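Local coordinates for protein endo-beta-1,4-glucanase (cellulase B) (Bacillus halodurans, PDB 4V2X) that probably hydrolyses beta-1,4-linked glucans and related plant-wall polysaccharides such as xyloglucan, pairing a family 5 glycoside hydrolase module with an Ig-like module and a CBM46 module, at residues M509-V514 with V558-H563; N282-T287 with D523-K528; W69-T74 with F364-Y369. One frame throughout, in Å; residues are numbered along the deposited sequence.

Contact 1: M509-V514 with V558-H563; sequences MEAVYV and VRLTFH
Met509 lays its CG over one face of the Phe562 ring, 3.8 Å from the ring centroid, a CH-pi contact displaced toward the rim. SD follows obliquely, 3.4 Å from Phe562 CE2, making this a Met-aromatic pair. CG sits anti to the backbone N of Met509 (chi1 -176°), which runs the thioether alongside the phenylalanine, and the flexible chain then bends at its last torsion to bring CE toward Leu560 CD2. On the same buried face Ala511 CB meets Leu560 CD2 at 3.6 Å, a small residue leaving room for the larger leucine, and Val558 CG2 lies 3.5 Å from Tyr513 CD1. The two strands pair antiparallel at one margin of the CBM46 sheet, 506-513 being its outermost strand within this chain, with Glu510–Thr561 and Val512–Arg559 as hydrogen-bonded pairs. The opposite face mixes polar and charged side chains with Val512. His563 NE2 donates to Glu510 OE2 at 2.7 Å, reaching the anti side of the carboxylate with the oxygen near the imidazole plane; the second oxygen, OE1, is hydrogen-bonded to Ser526 OG. Val512 CG2 rests over one face of the Arg559 guanidinium, 3.5 Å from NH2.

Contact 2: N282-T287 with D523-K528; sequences NIAGYT and DWTSFK
The Phe527 ring carries Gly285 CA over one face, 3.8 Å from the ring centroid, while Thr525 OG1 lies at its edge; the indole of Trp524 has Thr525 CG2 over one face and meets Ala284 CB obliquely, CZ3 to CB 3.6 Å. This is an interface between modules: a type I' beta turn from Ile283 to Tyr286, following helix 277-281 of the catalytic barrel, fits against a loop of the CBM46 module. Both central turn residues have positive phi. Gly285 suits its place because a side chain there would be jammed against the preceding carbonyl and press on the phenyl ring, whereas the methyl of Ala284 is small enough to sit beside the indole. Thr525 serves its own loop and the contact at once. With OG1 opposite its own backbone N (chi1 179°), the hydroxyl accepts from Phe527 N at 3.1 Å, an ST turn, and also lies 3.3 Å from Ala284 CA. A valine in its place would probably leave Phe527 N without this acceptor and let the turn that presents the phenyl ring relax. Lys528 NZ donates to Thr525 O and also to Ala519 O. Ala284 N donates to Phe527 O at 3.2 Å, from above the carbonyl plane, and a water bridges Asn282 O and Lys528 O, 2.7 Å from the latter.

Contact 3: W69-T74 with F364-Y369; sequences WNLGNT and FNRHTY
Arg366 pushes its guanidinium group into the loop 71-74 and grips it with two nitrogens. CG anti to the Arg366 carbonyl carbon (chi1 -55°), with a bend at chi2, carries the group there. NH1 donates to Thr74 OG1 at 2.7 Å, an almost straight bond (177°) lying in the guanidinium plane. NH2 donates to Gly72 O at 2.9 Å, on a lone pair in the carbonyl plane, though more bent. Thr74 OG1 in turn donates to the same Gly72 O at 2.7 Å, from above that plane. Leu71 CD1 lies over one face of the guanidinium, toward its rim, 3.7 Å from NH1, and the indole of Trp69 approaches obliquely, CH2 to NH2 4.2 Å. Farther out, Trp69 CZ2 packs on Phe364 CB, and Asp359 OD2 accepts from both Trp69 NE1 and Phe364 N. Behind Arg366, Asn365 OD1 accepts from His367 N in an Asx turn. The arrangement joins the loop after the first strand of the (beta/alpha)8 barrel to the segment following its last. Because Thr74 OG1 gives its proton to Gly72 O, it meets Arg366 as an acceptor: two neutral oxygens thus serve a buried, probably charged guanidinium, whose NH2 has a further partner outside both segments.

How the contacts relate
From the N terminus, 69-74 comes first, leaving the first barrel strand; contact 3 closes when 364-369 returns just beyond the eighth, so its loop spans almost the whole catalytic barrel. Within that span lies 282-287, which waits for 523-528 far along the chain: contact 2 therefore crosses contact 3 and ties the barrel to the CBM46 module. Contact 1 starts later, at 509-514, and closes at 558-563, crossing contact 2 while following contact 3 in series. Contacts 1 and 2 touch, through Met509 O with Lys528 N and Glu510 CG with Phe527 CE1, so the edge strand backs the interface loop. Contact 3 stands apart, its centre about 31 Å from that of contact 2.

Contact 1: M509-V514 with V558-H563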
loop_
_atom_site.group_PDB
_atom_site.type_symbol
_atom_site.label_atom_id
_atom_site.label_comp_id
_atom_site.label_asym_id
_atom_site.label_seq_id
_atom_site.Cartn_x
_atom_site.Cartn_y
_atom_site.Cartn_z
ATOM N N MET A 509 4.836 42.298 -13.700
ATOM C CA MET A 509 4.043 42.883 -14.770
ATOM C C MET A 509 2.695 42.184 -14.814
ATOM O O MET A 509 2.639 40.956 -14.834
ATOM C CB MET A 509 4.742 42.713 -16.119
ATOM C CG MET A 509 4.015 43.394 -17.272
ATOM S SD MET A 509 4.499 42.812 -18.909
ATOM C CE MET A 509 3.690 41.213 -18.969
ATOM N N GLU A 510 1.628 42.975 -14.827
ATOM C CA GLU A 510 0.285 42.462 -15.058
ATOM C C GLU A 510 -0.097 42.605 -16.520
ATOM O O GLU A 510 0.356 43.528 -17.198
ATOM C CB GLU A 510 -0.744 43.225 -14.223
ATOM C CG GLU A 510 -0.599 43.061 -12.729
ATOM C CD GLU A 510 -1.676 43.811 -11.996
ATOM O OE1 GLU A 510 -2.784 43.259 -11.858
ATOM O OE2 GLU A 510 -1.403 44.958 -11.582
ATOM N N ALA A 511 -0.944 41.699 -16.989
ATOM C CA ALA A 511 -1.504 41.764 -18.340
ATOM C C ALA A 511 -2.975 41.367 -18.282
ATOM O O ALA A 511 -3.307 40.256 -17.855
ATOM C CB ALA A 511 -0.730 40.851 -19.287
ATOM N N VAL A 512 -3.848 42.291 -18.682
ATOM C CA VAL A 512 -5.291 42.039 -18.725
ATOM C C VAL A 512 -5.839 42.531 -20.056
ATOM O O VAL A 512 -5.324 43.495 -20.622
ATOM C CB VAL A 512 -6.042 42.729 -17.560
ATOM C CG1 VAL A 512 -5.473 42.288 -16.218
ATOM C CG2 VAL A 512 -5.988 44.247 -17.680
ATOM N N TYR A 513 -6.875 41.870 -20.565
ATOM C CA TYR A 513 -7.571 42.368 -21.740
ATOM C C TYR A 513 -8.367 43.580 -21.300
ATOM O O TYR A 513 -8.974 43.545 -20.233
ATOM C CB TYR A 513 -8.490 41.293 -22.322
ATOM C CG TYR A 513 -7.715 40.131 -22.896
ATOM C CD1 TYR A 513 -6.989 40.280 -24.073
ATOM C CD2 TYR A 513 -7.682 38.902 -22.252
ATOM C CE1 TYR A 513 -6.262 39.226 -24.601
ATOM C CE2 TYR A 513 -6.952 37.842 -22.772
ATOM C CZ TYR A 513 -6.243 38.016 -23.950
ATOM O OH TYR A 513 -5.511 36.979 -24.479
ATOM N N VAL A 514 -8.358 44.648 -22.095
ATOM C CA VAL A 514 -9.093 45.863 -21.716
ATOM C C VAL A 514 -10.596 45.576 -21.576
ATOM O O VAL A 514 -11.265 46.215 -20.770
ATOM C CB VAL A 514 -8.851 47.053 -22.683
ATOM C CG1 VAL A 514 -7.380 47.436 -22.704
ATOM C CG2 VAL A 514 -9.346 46.758 -24.090
ATOM N N VAL A 558 -4.587 44.811 -24.932
ATOM C CA VAL A 558 -4.176 44.343 -23.613
ATOM C C VAL A 558 -3.540 45.502 -22.856
ATOM O O VAL A 558 -2.700 46.233 -23.400
ATOM C CB VAL A 558 -3.184 43.176 -23.754
ATOM C CG1 VAL A 558 -2.449 42.886 -22.447
ATOM C CG2 VAL A 558 -3.923 41.940 -24.257
ATOM N N ARG A 559 -3.937 45.668 -21.599
ATOM C CA ARG A 559 -3.321 46.656 -20.726
ATOM C C ARG A 559 -2.266 45.977 -19.874
ATOM O O ARG A 559 -2.549 44.993 -19.184
ATOM C CB ARG A 559 -4.355 47.339 -19.822
ATOM C CG ARG A 559 -3.757 48.440 -18.955
ATOM C CD ARG A 559 -4.829 49.178 -18.156
ATOM N NE ARG A 559 -5.618 48.266 -17.322
ATOM C CZ ARG A 559 -5.218 47.743 -16.158
ATOM N NH1 ARG A 559 -4.023 48.030 -15.648
ATOM N NH2 ARG A 559 -6.025 46.920 -15.494
ATOM N N LEU A 560 -1.046 46.496 -19.946
ATOM C CA LEU A 560 0.050 46.030 -19.120
ATOM C C LEU A 560 0.245 47.004 -17.971
ATOM O O LEU A 560 0.065 48.210 -18.138
ATOM C CB LEU A 560 1.337 45.949 -19.939
ATOM C CG LEU A 560 1.297 45.082 -21.191
ATOM C CD1 LEU A 560 2.644 45.133 -21.890
ATOM C CD2 LEU A 560 0.921 43.649 -20.860
ATOM N N THR A 561 0.612 46.481 -16.808
ATOM C CA THR A 561 0.952 47.324 -15.672
ATOM C C THR A 561 2.280 46.837 -15.112
ATOM O O THR A 561 2.398 45.701 -14.657
ATOM C CB THR A 561 -0.132 47.287 -14.585
ATOM O OG1 THR A 561 -1.403 47.622 -15.160
ATOM C CG2 THR A 561 0.201 48.264 -13.453
ATOM N N PHE A 562 3.281 47.705 -15.181
ATOM C CA PHE A 562 4.604 47.399 -14.688
ATOM C C PHE A 562 4.748 47.980 -13.299
ATOM O O PHE A 562 4.533 49.172 -13.099
ATOM C CB PHE A 562 5.662 47.966 -15.629
ATOM C CG PHE A 562 5.647 47.331 -16.984
ATOM C CD1 PHE A 562 4.827 47.821 -17.983
ATOM C CD2 PHE A 562 6.447 46.229 -17.252
ATOM C CE1 PHE A 562 4.805 47.223 -19.233
ATOM C CE2 PHE A 562 6.436 45.631 -18.495
ATOM C CZ PHE A 562 5.614 46.130 -19.490
ATOM N N HIS A 563 5.089 47.105 -12.356
ATOM C CA HIS A 563 5.270 47.450 -10.953
ATOM C C HIS A 563 6.753 47.463 -10.639
ATOM O O HIS A 563 7.436 46.467 -10.844
ATOM C CB HIS A 563 4.580 46.402 -10.082
ATOM C CG HIS A 563 3.103 46.306 -10.306
ATOM N ND1 HIS A 563 2.189 47.003 -9.547
ATOM C CD2 HIS A 563 2.380 45.601 -11.208
ATOM C CE1 HIS A 563 0.968 46.730 -9.968
ATOM N NE2 HIS A 563 1.055 45.877 -10.970
#

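Contact 2: N282-T287 with D523-K528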
loop_
_atom_site.group_PDB
_atom_site.type_symbol
_atom_site.label_atom_id
_atom_site.label_comp_id
_atom_site.label_asym_id
_atom_site.label_seq_id
_atom_site.Cartn_x
_atom_site.Cartn_y
_atom_site.Cartn_z
ATOM N N ASN A 282 8.181 33.642 -9.273
ATOM C CA ASN A 282 7.744 35.034 -9.433
ATOM C C ASN A 282 6.587 35.174 -10.411
ATOM O O ASN A 282 6.749 35.632 -11.542
ATOM C CB ASN A 282 8.898 35.971 -9.808
ATOM C CG ASN A 282 8.533 37.433 -9.647
ATOM O OD1 ASN A 282 7.359 37.794 -9.520
ATOM N ND2 ASN A 282 9.539 38.290 -9.658
ATOM N N ILE A 283 5.410 34.789 -9.933
ATOM C CA ILE A 283 4.173 34.862 -10.693
ATOM C C ILE A 283 3.072 35.203 -9.683
ATOM O O ILE A 283 3.274 35.095 -8.471
ATOM C CB ILE A 283 3.897 33.514 -11.411
ATOM C CG1 ILE A 283 2.800 33.638 -12.474
ATOM C CG2 ILE A 283 3.553 32.422 -10.408
ATOM C CD1 ILE A 283 2.651 32.370 -13.304
ATOM N N ALA A 284 1.935 35.665 -10.185
ATOM C CA ALA A 284 0.736 35.886 -9.371
ATOM C C ALA A 284 0.891 36.978 -8.300
ATOM O O ALA A 284 0.071 37.071 -7.380
ATOM C CB ALA A 284 0.261 34.573 -8.745
ATOM N N GLY A 285 1.920 37.811 -8.438
ATOM C CA GLY A 285 2.135 38.933 -7.531
ATOM C C GLY A 285 3.003 38.636 -6.329
ATOM O O GLY A 285 3.188 39.524 -5.478
ATOM N N TYR A 286 3.545 37.415 -6.258
ATOM C CA TYR A 286 4.339 36.969 -5.109
ATOM C C TYR A 286 5.796 37.354 -5.292
ATOM O O TYR A 286 6.665 36.510 -5.489
ATOM C CB TYR A 286 4.169 35.462 -4.866
ATOM C CG TYR A 286 2.809 35.146 -4.300
ATOM C CD1 TYR A 286 2.584 35.190 -2.925
ATOM C CD2 TYR A 286 1.732 34.866 -5.134
ATOM C CE1 TYR A 286 1.331 34.933 -2.393
ATOM C CE2 TYR A 286 0.479 34.607 -4.614
ATOM C CZ TYR A 286 0.285 34.641 -3.241
ATOM O OH TYR A 286 -0.956 34.397 -2.716
ATOM N N THR A 287 6.030 38.658 -5.223
ATOM C CA THR A 287 7.355 39.236 -5.356
ATOM C C THR A 287 8.074 39.307 -4.013
ATOM O O THR A 287 9.296 39.426 -3.967
ATOM C CB THR A 287 7.242 40.652 -5.927
ATOM O OG1 THR A 287 6.386 41.437 -5.084
ATOM C CG2 THR A 287 6.662 40.601 -7.342
ATOM N N ASP A 523 -3.505 32.302 -16.897
ATOM C CA ASP A 523 -4.458 33.411 -16.891
ATOM C C ASP A 523 -5.446 33.393 -15.720
ATOM O O ASP A 523 -6.401 34.171 -15.684
ATOM C CB ASP A 523 -5.170 33.521 -18.253
ATOM C CG ASP A 523 -6.131 32.384 -18.537
ATOM O OD1 ASP A 523 -6.462 31.578 -17.643
ATOM O OD2 ASP A 523 -6.586 32.315 -19.696
ATOM N N TRP A 524 -5.193 32.512 -14.755
ATOM C CA TRP A 524 -5.851 32.566 -13.449
ATOM C C TRP A 524 -5.367 33.776 -12.618
ATOM O O TRP A 524 -5.982 34.134 -11.614
ATOM C CB TRP A 524 -5.650 31.255 -12.675
ATOM C CG TRP A 524 -4.242 30.796 -12.640
ATOM C CD1 TRP A 524 -3.626 29.976 -13.544
ATOM C CD2 TRP A 524 -3.250 31.141 -11.673
ATOM N NE1 TRP A 524 -2.319 29.787 -13.198
ATOM C CE2 TRP A 524 -2.060 30.485 -12.048
ATOM C CE3 TRP A 524 -3.255 31.921 -10.513
ATOM C CZ2 TRP A 524 -0.883 30.602 -11.319
ATOM C CZ3 TRP A 524 -2.080 32.037 -9.787
ATOM C CH2 TRP A 524 -0.914 31.378 -10.188
ATOM N N THR A 525 -4.287 34.414 -13.057
ATOM C CA THR A 525 -3.794 35.635 -12.432
ATOM C C THR A 525 -3.428 36.677 -13.484
ATOM O O THR A 525 -3.008 36.339 -14.593
ATOM C CB THR A 525 -2.568 35.357 -11.529
ATOM O OG1 THR A 525 -2.102 36.585 -10.952
ATOM C CG2 THR A 525 -1.427 34.696 -12.306
ATOM N N SER A 526 -3.580 37.950 -13.125
ATOM C CA SER A 526 -3.118 39.045 -13.963
ATOM C C SER A 526 -1.598 39.207 -13.942
ATOM O O SER A 526 -1.052 39.794 -14.858
ATOM C CB SER A 526 -3.747 40.361 -13.497
ATOM O OG SER A 526 -3.348 40.648 -12.165
ATOM N N PHE A 527 -0.932 38.725 -12.889
ATOM C CA PHE A 527 0.514 38.918 -12.744
ATOM C C PHE A 527 1.258 37.826 -13.490
ATOM O O PHE A 527 1.180 36.653 -13.118
ATOM C CB PHE A 527 0.934 38.875 -11.279
ATOM C CG PHE A 527 0.490 40.063 -10.484
ATOM C CD1 PHE A 527 1.296 41.184 -10.396
ATOM C CD2 PHE A 527 -0.727 40.061 -9.822
ATOM C CE1 PHE A 527 0.903 42.283 -9.654
ATOM C CE2 PHE A 527 -1.124 41.163 -9.081
ATOM C CZ PHE A 527 -0.307 42.274 -9.006
ATOM N N LYS A 528 1.962 38.217 -14.542
ATOM C CA LYS A 528 2.683 37.264 -15.386
ATOM C C LYS A 528 3.995 36.815 -14.743
ATOM O O LYS A 528 4.488 37.422 -13.782
ATOM C CB LYS A 528 2.958 37.864 -16.768
ATOM C CG LYS A 528 1.719 38.316 -17.527
ATOM C CD LYS A 528 0.710 37.193 -17.756
ATOM C CE LYS A 528 -0.443 37.214 -16.759
ATOM N NZ LYS A 528 -1.424 36.114 -16.995
HETATM O O HOH W 1 6.447 38.517 -12.321
#

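Contact 3: W69-T74 with F364-Y369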
loop_
_atom_site.group_PDB
_atom_site.type_symbol
_atom_site.label_atom_id
_atom_site.label_comp_id
_atom_site.label_asym_id
_atom_site.label_seq_id
_atom_site.Cartn_x
_atom_site.Cartn_y
_atom_site.Cartn_z
ATOM N N TRP A 69 25.909 19.900 -0.350
ATOM C CA TRP A 69 25.957 20.594 -1.628
ATOM C C TRP A 69 25.802 19.576 -2.756
ATOM O O TRP A 69 26.376 18.485 -2.687
ATOM C CB TRP A 69 27.300 21.316 -1.719
ATOM C CG TRP A 69 27.539 22.132 -2.948
ATOM C CD1 TRP A 69 27.162 23.423 -3.157
ATOM C CD2 TRP A 69 28.265 21.733 -4.112
ATOM N NE1 TRP A 69 27.596 23.851 -4.384
ATOM C CE2 TRP A 69 28.274 22.833 -4.993
ATOM C CE3 TRP A 69 28.914 20.552 -4.500
ATOM C CZ2 TRP A 69 28.898 22.789 -6.236
ATOM C CZ3 TRP A 69 29.537 20.510 -5.734
ATOM C CH2 TRP A 69 29.520 21.622 -6.591
ATOM N N ASN A 70 25.017 19.923 -3.774
ATOM C CA ASN A 70 24.849 19.081 -4.963
ATOM C C ASN A 70 25.796 19.495 -6.075
ATOM O O ASN A 70 25.876 20.671 -6.423
ATOM C CB ASN A 70 23.440 19.192 -5.553
ATOM C CG ASN A 70 22.420 18.339 -4.837
ATOM O OD1 ASN A 70 22.098 17.239 -5.281
ATOM N ND2 ASN A 70 21.868 18.861 -3.747
ATOM N N LEU A 71 26.485 18.512 -6.638
ATOM C CA LEU A 71 27.225 18.664 -7.874
ATOM C C LEU A 71 26.232 18.556 -9.029
ATOM O O LEU A 71 26.154 17.537 -9.713
ATOM C CB LEU A 71 28.294 17.568 -7.959
ATOM C CG LEU A 71 29.235 17.590 -9.154
ATOM C CD1 LEU A 71 30.140 18.811 -9.107
ATOM C CD2 LEU A 71 30.042 16.304 -9.173
ATOM N N GLY A 72 25.448 19.612 -9.225
ATOM C CA GLY A 72 24.332 19.575 -10.157
ATOM C C GLY A 72 24.693 19.782 -11.614
ATOM O O GLY A 72 25.733 20.370 -11.935
ATOM N N ASN A 73 23.805 19.316 -12.493
ATOM C CA ASN A 73 23.968 19.431 -13.941
ATOM C C ASN A 73 25.347 18.976 -14.394
ATOM O O ASN A 73 25.972 19.616 -15.234
ATOM C CB ASN A 73 23.705 20.871 -14.417
ATOM C CG ASN A 73 22.225 21.215 -14.498
ATOM O OD1 ASN A 73 21.855 22.234 -15.101
ATOM N ND2 ASN A 73 21.381 20.394 -13.911
ATOM N N THR A 74 25.812 17.884 -13.802
ATOM C CA THR A 74 27.143 17.353 -14.071
ATOM C C THR A 74 26.970 15.896 -14.528
ATOM O O THR A 74 26.569 15.667 -15.675
ATOM C CB THR A 74 28.056 17.565 -12.847
ATOM O OG1 THR A 74 28.025 18.957 -12.488
ATOM C CG2 THR A 74 29.488 17.170 -13.145
ATOM N N PHE A 364 28.123 28.323 -7.085
ATOM C CA PHE A 364 29.580 28.295 -6.985
ATOM C C PHE A 364 30.168 28.316 -8.389
ATOM O O PHE A 364 29.904 27.429 -9.203
ATOM C CB PHE A 364 30.057 27.056 -6.230
ATOM C CG PHE A 364 31.456 27.172 -5.682
ATOM C CD1 PHE A 364 31.779 28.178 -4.777
ATOM C CD2 PHE A 364 32.448 26.272 -6.062
ATOM C CE1 PHE A 364 33.058 28.286 -4.255
ATOM C CE2 PHE A 364 33.731 26.377 -5.544
ATOM C CZ PHE A 364 34.036 27.384 -4.641
ATOM N N ASN A 365 30.948 29.348 -8.681
ATOM C CA ASN A 365 31.592 29.469 -9.969
ATOM C C ASN A 365 32.655 28.379 -10.090
ATOM O O ASN A 365 33.660 28.398 -9.384
ATOM C CB ASN A 365 32.213 30.862 -10.113
ATOM C CG ASN A 365 32.819 31.105 -11.478
ATOM O OD1 ASN A 365 33.397 30.206 -12.097
ATOM N ND2 ASN A 365 32.710 32.338 -11.947
ATOM N N ARG A 366 32.431 27.455 -11.006
ATOM C CA ARG A 366 33.287 26.280 -11.134
ATOM C C ARG A 366 34.561 26.533 -11.910
ATOM O O ARG A 366 35.417 25.653 -11.989
ATOM C CB ARG A 366 32.515 25.166 -11.796
ATOM C CG ARG A 366 31.237 24.873 -11.056
ATOM C CD ARG A 366 30.958 23.415 -11.100
ATOM N NE ARG A 366 29.639 23.105 -10.578
ATOM C CZ ARG A 366 28.958 22.028 -10.940
ATOM N NH1 ARG A 366 29.487 21.168 -11.817
ATOM N NH2 ARG A 366 27.745 21.808 -10.435
ATOM N N HIS A 367 34.684 27.718 -12.492
ATOM C CA HIS A 367 35.898 28.085 -13.213
ATOM C C HIS A 367 36.870 28.828 -12.311
ATOM O O HIS A 367 38.077 28.615 -12.402
ATOM C CB HIS A 367 35.539 28.913 -14.432
ATOM C CG HIS A 367 34.626 28.200 -15.377
ATOM N ND1 HIS A 367 35.039 27.130 -16.141
ATOM C CD2 HIS A 367 33.315 28.381 -15.661
ATOM C CE1 HIS A 367 34.028 26.694 -16.869
ATOM N NE2 HIS A 367 32.968 27.435 -16.594
ATOM N N THR A 368 36.344 29.690 -11.441
ATOM C CA THR A 368 37.181 30.502 -10.553
ATOM C C THR A 368 37.087 30.111 -9.076
ATOM O O THR A 368 37.837 30.647 -8.250
ATOM C CB THR A 368 36.844 31.993 -10.716
ATOM O OG1 THR A 368 35.460 32.215 -10.420
ATOM C CG2 THR A 368 37.114 32.435 -12.142
ATOM N N TYR A 369 36.179 29.192 -8.748
ATOM C CA TYR A 369 36.005 28.680 -7.386
ATOM C C TYR A 369 35.672 29.797 -6.390
ATOM O O TYR A 369 36.352 29.999 -5.384
ATOM C CB TYR A 369 37.236 27.872 -6.942
ATOM C CG TYR A 369 37.652 26.809 -7.945
ATOM C CD1 TYR A 369 36.815 25.740 -8.242
ATOM C CD2 TYR A 369 38.886 26.869 -8.588
ATOM C CE1 TYR A 369 37.186 24.773 -9.161
ATOM C CE2 TYR A 369 39.267 25.901 -9.507
ATOM C CZ TYR A 369 38.415 24.853 -9.789
ATOM O OH TYR A 369 38.774 23.879 -10.701
#